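Local coordinates for protein Medium/long-chain acyl-CoA thioesterase YigI (Shewanella oneidensis, PDB 3E8P) that probably hydrolyses medium- and long-chain fatty acyl-CoA thioesters to the free fatty acid and CoA, at residues Val23-Val26 with Phe27-Val31; Val31-His34 with Asn35-Leu39. All blocks are in the same frame, centred on the assembly; numbering follows the deposited sequence.

Interactions 1 and 2 cover the end of helix 14-29 and the short helix 32-37 that follows it, and they share Val31, which leaves the first as its last residue and caps the second. Their centres lie about 10 Å apart, on the same side of the chain's centre. Both are held by i to i+4 backbone bonds, yet their surroundings differ. Interaction 1 has two buried residues against three exposed ones, with Glu25, Gln29 and His30 on its outer side; interaction 2 has five buried residues and touches the second subunit more widely. Phe27 O to His34 ND1, 2.8 Å, and Gln29 O to Asn35 ND2, 2.7 Å, tie the two together.

Interaction 1. Residues Val23-Val26 with Phe27-Val31; sequences VAEV and FDQHV
Val26 O receives the amide of His30 at 2.8 Å, His30 N being the donor, and also has Val31 CG2 at 3.3 Å. The bond is bent, with 131° at the hydrogen, as fits the last turn of a helix whose chain is leaving helical geometry at His30. One turn earlier the bond is far straighter: Phe27 N points at Val23 O with 173° at the hydrogen. Asp28 N to Ala24 O and Gln29 N to Glu25 O fill the turn between them.

On the side facing the rest of the fold, Val23 and Phe27 run side by side in the same direction, and Val23 CG1 touches Phe27 CE1 at 3.9 Å. Val23 CG1 stands anti to its own backbone N, which brings this methyl beside the carbonyl carbon and up to the ring. Phe27 CD1 also comes within 3.3 Å of Val23 O.

The exposed side is polar. Glu25, bent at chi2, brings OE2 to the imidazole edge, 3.6 Å from His30 CE1, with the carboxylate and ring planes 72° apart. Its OE1 lies against the Gln29 methylenes, 3.5 Å from Gln29 CG, a van der Waals contact.

Further out, Asp28 OD1 accepts the amide of Ile41, tying this helix end to strand 40-44. Val23 and Phe27 pack on Leu83 of helix 70-90, while Tyr44 and Ile41 of strand 40-44 flank them.

Interaction 2. Residues Val31-His34 with Asn35-Leu39; sequences VPFH and NLLGL
His34 O is gripped by two amides, Gly38 N at 2.7 Å and Leu39 N at 2.9 Å, both bonds moderately bent. This bifurcated acceptor closes the helix where Gly38 adopts a positive phi of 96°, and from there the chain turns toward strand 40-44. At the other end, Val31 O accepts Asn35 N at 3.1 Å. Water 1 sits by the same two residues: it accepts from Val31 N and also lies within bonding distance of Asn35 OD1.

The His34 imidazole is sandwiched. Val31 CG1 sits 3.4 Å above the centre of one face, and Leu39 CD2 covers the opposite face, 4.2 Å from the ring centroid and offset toward the rim. His34 and Leu39 lie side by side, pointing the same way. Both ring nitrogens are bonded, ND1 to Phe27 O and NE2 to His69 NE2 of the second subunit; these two bonds restrict rotation of the ring, while the two side chains cover its faces.

Phe33 has CG anti to its backbone N (chi1 -166°), which places the ring on the side of the carbonyl carbon, where it meets the side chain of Leu37 one turn on. Leu37 CD1 makes a CH-pi contact over one face, 3.8 Å from the centroid, and Leu36 CD2 approaches Phe33 CD1 obliquely at 4.0 Å. Leu36 also packs on Leu36 of the second subunit.

Phe33 and Leu37 touch Thr75 of helix 70-90, whereas His34 and Leu39 touch Val79. The short helix thus lies between the long helix 70-90 of the hotdog fold and the second subunit.

Interaction 1. Residues Val23-Val26 with Phe27-Val31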
ATOM      1  N   VAL A  23     -22.848 -14.528 -11.199  1.00 50.44           N
ATOM      2  CA  VAL A  23     -21.575 -14.319 -10.523  1.00 49.74           C
ATOM      3  C   VAL A  23     -21.683 -14.570  -9.021  1.00 48.19           C
ATOM      4  O   VAL A  23     -20.784 -15.154  -8.420  1.00 46.06           O
ATOM      5  CB  VAL A  23     -21.048 -12.889 -10.750  1.00 49.98           C
ATOM      6  CG1 VAL A  23     -19.752 -12.689  -9.985  1.00 52.07           C
ATOM      7  CG2 VAL A  23     -20.824 -12.648 -12.229  1.00 49.46           C
ATOM      8  N   ALA A  24     -22.784 -14.126  -8.421  1.00 47.65           N
ATOM      9  CA  ALA A  24     -23.005 -14.313  -6.988  1.00 47.21           C
ATOM     10  C   ALA A  24     -23.050 -15.800  -6.647  1.00 47.28           C
ATOM     11  O   ALA A  24     -22.528 -16.226  -5.616  1.00 46.53           O
ATOM     12  CB  ALA A  24     -24.309 -13.636  -6.564  1.00 45.06           C
ATOM     13  N   GLU A  25     -23.668 -16.581  -7.527  1.00 47.63           N
ATOM     14  CA  GLU A  25     -23.797 -18.026  -7.344  1.00 49.62           C
ATOM     15  C   GLU A  25     -22.442 -18.728  -7.373  1.00 47.53           C
ATOM     16  O   GLU A  25     -22.167 -19.597  -6.543  1.00 47.36           O
ATOM     17  CB  GLU A  25     -24.686 -18.618  -8.441  1.00 51.87           C
ATOM     18  CG  GLU A  25     -25.812 -19.520  -7.943  1.00 59.20           C
ATOM     19  CD  GLU A  25     -25.326 -20.803  -7.275  1.00 62.10           C
ATOM     20  OE1 GLU A  25     -24.880 -20.747  -6.107  1.00 63.62           O
ATOM     21  OE2 GLU A  25     -25.394 -21.873  -7.923  1.00 64.21           O
ATOM     22  N   VAL A  26     -21.604 -18.359  -8.333  1.00 45.24           N
ATOM     23  CA  VAL A  26     -20.288 -18.973  -8.441  1.00 46.00           C
ATOM     24  C   VAL A  26     -19.450 -18.729  -7.187  1.00 44.93           C
ATOM     25  O   VAL A  26     -18.868 -19.659  -6.638  1.00 44.07           O
ATOM     26  CB  VAL A  26     -19.508 -18.442  -9.670  1.00 47.13           C
ATOM     27  CG1 VAL A  26     -18.156 -19.128  -9.760  1.00 46.64           C
ATOM     28  CG2 VAL A  26     -20.302 -18.686 -10.944  1.00 48.02           C
ATOM     29  N   PHE A  27     -19.395 -17.482  -6.729  1.00 44.75           N
ATOM     30  CA  PHE A  27     -18.611 -17.147  -5.543  1.00 45.23           C
ATOM     31  C   PHE A  27     -19.155 -17.730  -4.249  1.00 45.95           C
ATOM     32  O   PHE A  27     -18.385 -18.031  -3.337  1.00 44.64           O
ATOM     33  CB  PHE A  27     -18.482 -15.632  -5.388  1.00 44.66           C
ATOM     34  CG  PHE A  27     -17.432 -15.016  -6.268  1.00 46.26           C
ATOM     35  CD1 PHE A  27     -17.554 -15.044  -7.657  1.00 46.16           C
ATOM     36  CD2 PHE A  27     -16.316 -14.395  -5.706  1.00 47.26           C
ATOM     37  CE1 PHE A  27     -16.582 -14.461  -8.472  1.00 46.30           C
ATOM     38  CE2 PHE A  27     -15.338 -13.807  -6.513  1.00 46.13           C
ATOM     39  CZ  PHE A  27     -15.474 -13.842  -7.897  1.00 46.72           C
ATOM     40  N   ASP A  28     -20.472 -17.899  -4.166  1.00 46.68           N
ATOM     41  CA  ASP A  28     -21.078 -18.433  -2.951  1.00 48.59           C
ATOM     42  C   ASP A  28     -21.020 -19.955  -2.792  1.00 48.28           C
ATOM     43  O   ASP A  28     -21.003 -20.455  -1.667  1.00 47.66           O
ATOM     44  CB  ASP A  28     -22.538 -17.974  -2.839  1.00 49.46           C
ATOM     45  CG  ASP A  28     -23.167 -18.347  -1.501  1.00 50.99           C
ATOM     46  OD1 ASP A  28     -22.788 -17.747  -0.471  1.00 49.35           O
ATOM     47  OD2 ASP A  28     -24.032 -19.249  -1.472  1.00 53.28           O
ATOM     48  N   GLN A  29     -20.976 -20.689  -3.902  1.00 48.92           N
ATOM     49  CA  GLN A  29     -20.952 -22.150  -3.829  1.00 49.62           C
ATOM     50  C   GLN A  29     -19.870 -22.843  -4.651  1.00 49.22           C
ATOM     51  O   GLN A  29     -19.427 -23.935  -4.298  1.00 49.86           O
ATOM     52  CB  GLN A  29     -22.319 -22.718  -4.242  1.00 51.21           C
ATOM     53  CG  GLN A  29     -23.479 -22.354  -3.309  1.00 54.58           C
ATOM     54  CD  GLN A  29     -23.348 -22.978  -1.922  1.00 58.06           C
ATOM     55  OE1 GLN A  29     -24.064 -22.603  -0.989  1.00 59.07           O
ATOM     56  NE2 GLN A  29     -22.432 -23.938  -1.782  1.00 58.81           N
ATOM     57  N   HIS A  30     -19.438 -22.222  -5.740  1.00 47.95           N
ATOM     58  CA  HIS A  30     -18.441 -22.857  -6.586  1.00 47.51           C
ATOM     59  C   HIS A  30     -17.003 -22.370  -6.465  1.00 45.38           C
ATOM     60  O   HIS A  30     -16.250 -22.375  -7.436  1.00 46.19           O
ATOM     61  CB  HIS A  30     -18.906 -22.805  -8.042  1.00 50.97           C
ATOM     62  CG  HIS A  30     -20.212 -23.501  -8.265  1.00 54.26           C
ATOM     63  ND1 HIS A  30     -21.424 -22.928  -7.946  1.00 56.05           N
ATOM     64  CD2 HIS A  30     -20.491 -24.756  -8.694  1.00 55.69           C
ATOM     65  CE1 HIS A  30     -22.393 -23.798  -8.165  1.00 56.67           C
ATOM     66  NE2 HIS A  30     -21.854 -24.915  -8.618  1.00 57.26           N
ATOM     67  N   VAL A  31     -16.621 -21.957  -5.263  1.00 41.42           N
ATOM     68  CA  VAL A  31     -15.258 -21.521  -5.018  1.00 37.47           C
ATOM     69  C   VAL A  31     -14.774 -22.321  -3.821  1.00 35.43           C
ATOM     70  O   VAL A  31     -15.147 -22.044  -2.685  1.00 34.00           O
ATOM     71  CB  VAL A  31     -15.170 -20.010  -4.702  1.00 38.02           C
ATOM     72  CG1 VAL A  31     -13.725 -19.635  -4.398  1.00 37.97           C
ATOM     73  CG2 VAL A  31     -15.670 -19.192  -5.890  1.00 36.52           C
TER

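Interaction 2. Residues Val31-His34 with Asn35-Leu39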
ATOM      1  N   VAL A  31     -16.621 -21.957  -5.263  1.00 41.42           N
ATOM      2  CA  VAL A  31     -15.258 -21.521  -5.018  1.00 37.47           C
ATOM      3  C   VAL A  31     -14.774 -22.321  -3.821  1.00 35.43           C
ATOM      4  O   VAL A  31     -15.147 -22.044  -2.685  1.00 34.00           O
ATOM      5  CB  VAL A  31     -15.170 -20.010  -4.702  1.00 38.02           C
ATOM      6  CG1 VAL A  31     -13.725 -19.635  -4.398  1.00 37.97           C
ATOM      7  CG2 VAL A  31     -15.670 -19.192  -5.890  1.00 36.52           C
ATOM      8  N   PRO A  32     -13.948 -23.346  -4.066  1.00 34.91           N
ATOM      9  CA  PRO A  32     -13.418 -24.193  -2.996  1.00 34.39           C
ATOM     10  C   PRO A  32     -12.922 -23.474  -1.741  1.00 33.27           C
ATOM     11  O   PRO A  32     -13.267 -23.869  -0.631  1.00 33.74           O
ATOM     12  CB  PRO A  32     -12.314 -24.980  -3.701  1.00 35.06           C
ATOM     13  CG  PRO A  32     -12.901 -25.192  -5.059  1.00 35.79           C
ATOM     14  CD  PRO A  32     -13.500 -23.825  -5.386  1.00 35.64           C
ATOM     15  N   PHE A  33     -12.124 -22.424  -1.896  1.00 31.84           N
ATOM     16  CA  PHE A  33     -11.616 -21.731  -0.714  1.00 30.59           C
ATOM     17  C   PHE A  33     -12.699 -21.010   0.084  1.00 28.61           C
ATOM     18  O   PHE A  33     -12.560 -20.845   1.286  1.00 30.23           O
ATOM     19  CB  PHE A  33     -10.501 -20.739  -1.084  1.00 29.18           C
ATOM     20  CG  PHE A  33      -9.717 -20.241   0.113  1.00 27.82           C
ATOM     21  CD1 PHE A  33      -9.145 -21.145   1.011  1.00 25.13           C
ATOM     22  CD2 PHE A  33      -9.552 -18.873   0.347  1.00 26.81           C
ATOM     23  CE1 PHE A  33      -8.424 -20.699   2.129  1.00 24.22           C
ATOM     24  CE2 PHE A  33      -8.831 -18.414   1.463  1.00 24.94           C
ATOM     25  CZ  PHE A  33      -8.267 -19.330   2.353  1.00 23.21           C
ATOM     26  N   HIS A  34     -13.764 -20.570  -0.580  1.00 29.96           N
ATOM     27  CA  HIS A  34     -14.857 -19.885   0.119  1.00 31.71           C
ATOM     28  C   HIS A  34     -15.657 -20.920   0.889  1.00 33.74           C
ATOM     29  O   HIS A  34     -16.178 -20.637   1.969  1.00 34.95           O
ATOM     30  CB  HIS A  34     -15.782 -19.151  -0.864  1.00 27.81           C
ATOM     31  CG  HIS A  34     -15.111 -18.044  -1.614  1.00 28.40           C
ATOM     32  ND1 HIS A  34     -15.724 -17.359  -2.644  1.00 26.09           N
ATOM     33  CD2 HIS A  34     -13.861 -17.532  -1.514  1.00 24.67           C
ATOM     34  CE1 HIS A  34     -14.879 -16.479  -3.148  1.00 25.82           C
ATOM     35  NE2 HIS A  34     -13.740 -16.565  -2.482  1.00 25.77           N
ATOM     36  N   ASN A  35     -15.753 -22.124   0.326  1.00 35.53           N
ATOM     37  CA  ASN A  35     -16.484 -23.201   0.971  1.00 36.85           C
ATOM     38  C   ASN A  35     -15.695 -23.744   2.159  1.00 35.68           C
ATOM     39  O   ASN A  35     -16.270 -24.268   3.107  1.00 35.55           O
ATOM     40  CB  ASN A  35     -16.801 -24.311  -0.039  1.00 39.67           C
ATOM     41  CG  ASN A  35     -17.788 -23.855  -1.115  1.00 42.77           C
ATOM     42  OD1 ASN A  35     -18.739 -23.134  -0.826  1.00 45.15           O
ATOM     43  ND2 ASN A  35     -17.570 -24.286  -2.352  1.00 44.77           N
ATOM     44  N   LEU A  36     -14.377 -23.603   2.120  1.00 34.01           N
ATOM     45  CA  LEU A  36     -13.546 -24.075   3.224  1.00 34.12           C
ATOM     46  C   LEU A  36     -13.671 -23.117   4.407  1.00 34.22           C
ATOM     47  O   LEU A  36     -13.681 -23.541   5.558  1.00 35.21           O
ATOM     48  CB  LEU A  36     -12.081 -24.164   2.796  1.00 32.04           C
ATOM     49  CG  LEU A  36     -11.098 -24.609   3.884  1.00 32.13           C
ATOM     50  CD1 LEU A  36     -11.257 -26.109   4.164  1.00 33.84           C
ATOM     51  CD2 LEU A  36      -9.679 -24.314   3.426  1.00 33.60           C
ATOM     52  N   LEU A  37     -13.760 -21.824   4.111  1.00 32.31           N
ATOM     53  CA  LEU A  37     -13.879 -20.811   5.152  1.00 33.00           C
ATOM     54  C   LEU A  37     -15.322 -20.562   5.581  1.00 32.42           C
ATOM     55  O   LEU A  37     -15.578 -20.247   6.740  1.00 29.45           O
ATOM     56  CB  LEU A  37     -13.250 -19.484   4.691  1.00 31.12           C
ATOM     57  CG  LEU A  37     -11.754 -19.277   4.958  1.00 30.56           C
ATOM     58  CD1 LEU A  37     -10.960 -20.421   4.360  1.00 31.05           C
ATOM     59  CD2 LEU A  37     -11.295 -17.945   4.361  1.00 31.05           C
ATOM     60  N   GLY A  38     -16.249 -20.706   4.639  1.00 32.69           N
ATOM     61  CA  GLY A  38     -17.656 -20.475   4.922  1.00 34.86           C
ATOM     62  C   GLY A  38     -18.048 -19.059   4.515  1.00 36.62           C
ATOM     63  O   GLY A  38     -18.980 -18.471   5.060  1.00 36.20           O
ATOM     64  N   LEU A  39     -17.317 -18.506   3.556  1.00 36.52           N
ATOM     65  CA  LEU A  39     -17.571 -17.155   3.070  1.00 38.46           C
ATOM     66  C   LEU A  39     -18.875 -17.120   2.260  1.00 38.20           C
ATOM     67  O   LEU A  39     -19.061 -17.922   1.346  1.00 36.30           O
ATOM     68  CB  LEU A  39     -16.367 -16.703   2.234  1.00 37.59           C
ATOM     69  CG  LEU A  39     -16.275 -15.282   1.683  1.00 38.36           C
ATOM     70  CD1 LEU A  39     -14.826 -14.951   1.373  1.00 38.82           C
ATOM     71  CD2 LEU A  39     -17.124 -15.167   0.437  1.00 40.62           C
TER
HETATM   72  O   HOH W   1     -18.133 -21.013  -2.928  1.00 33.20           O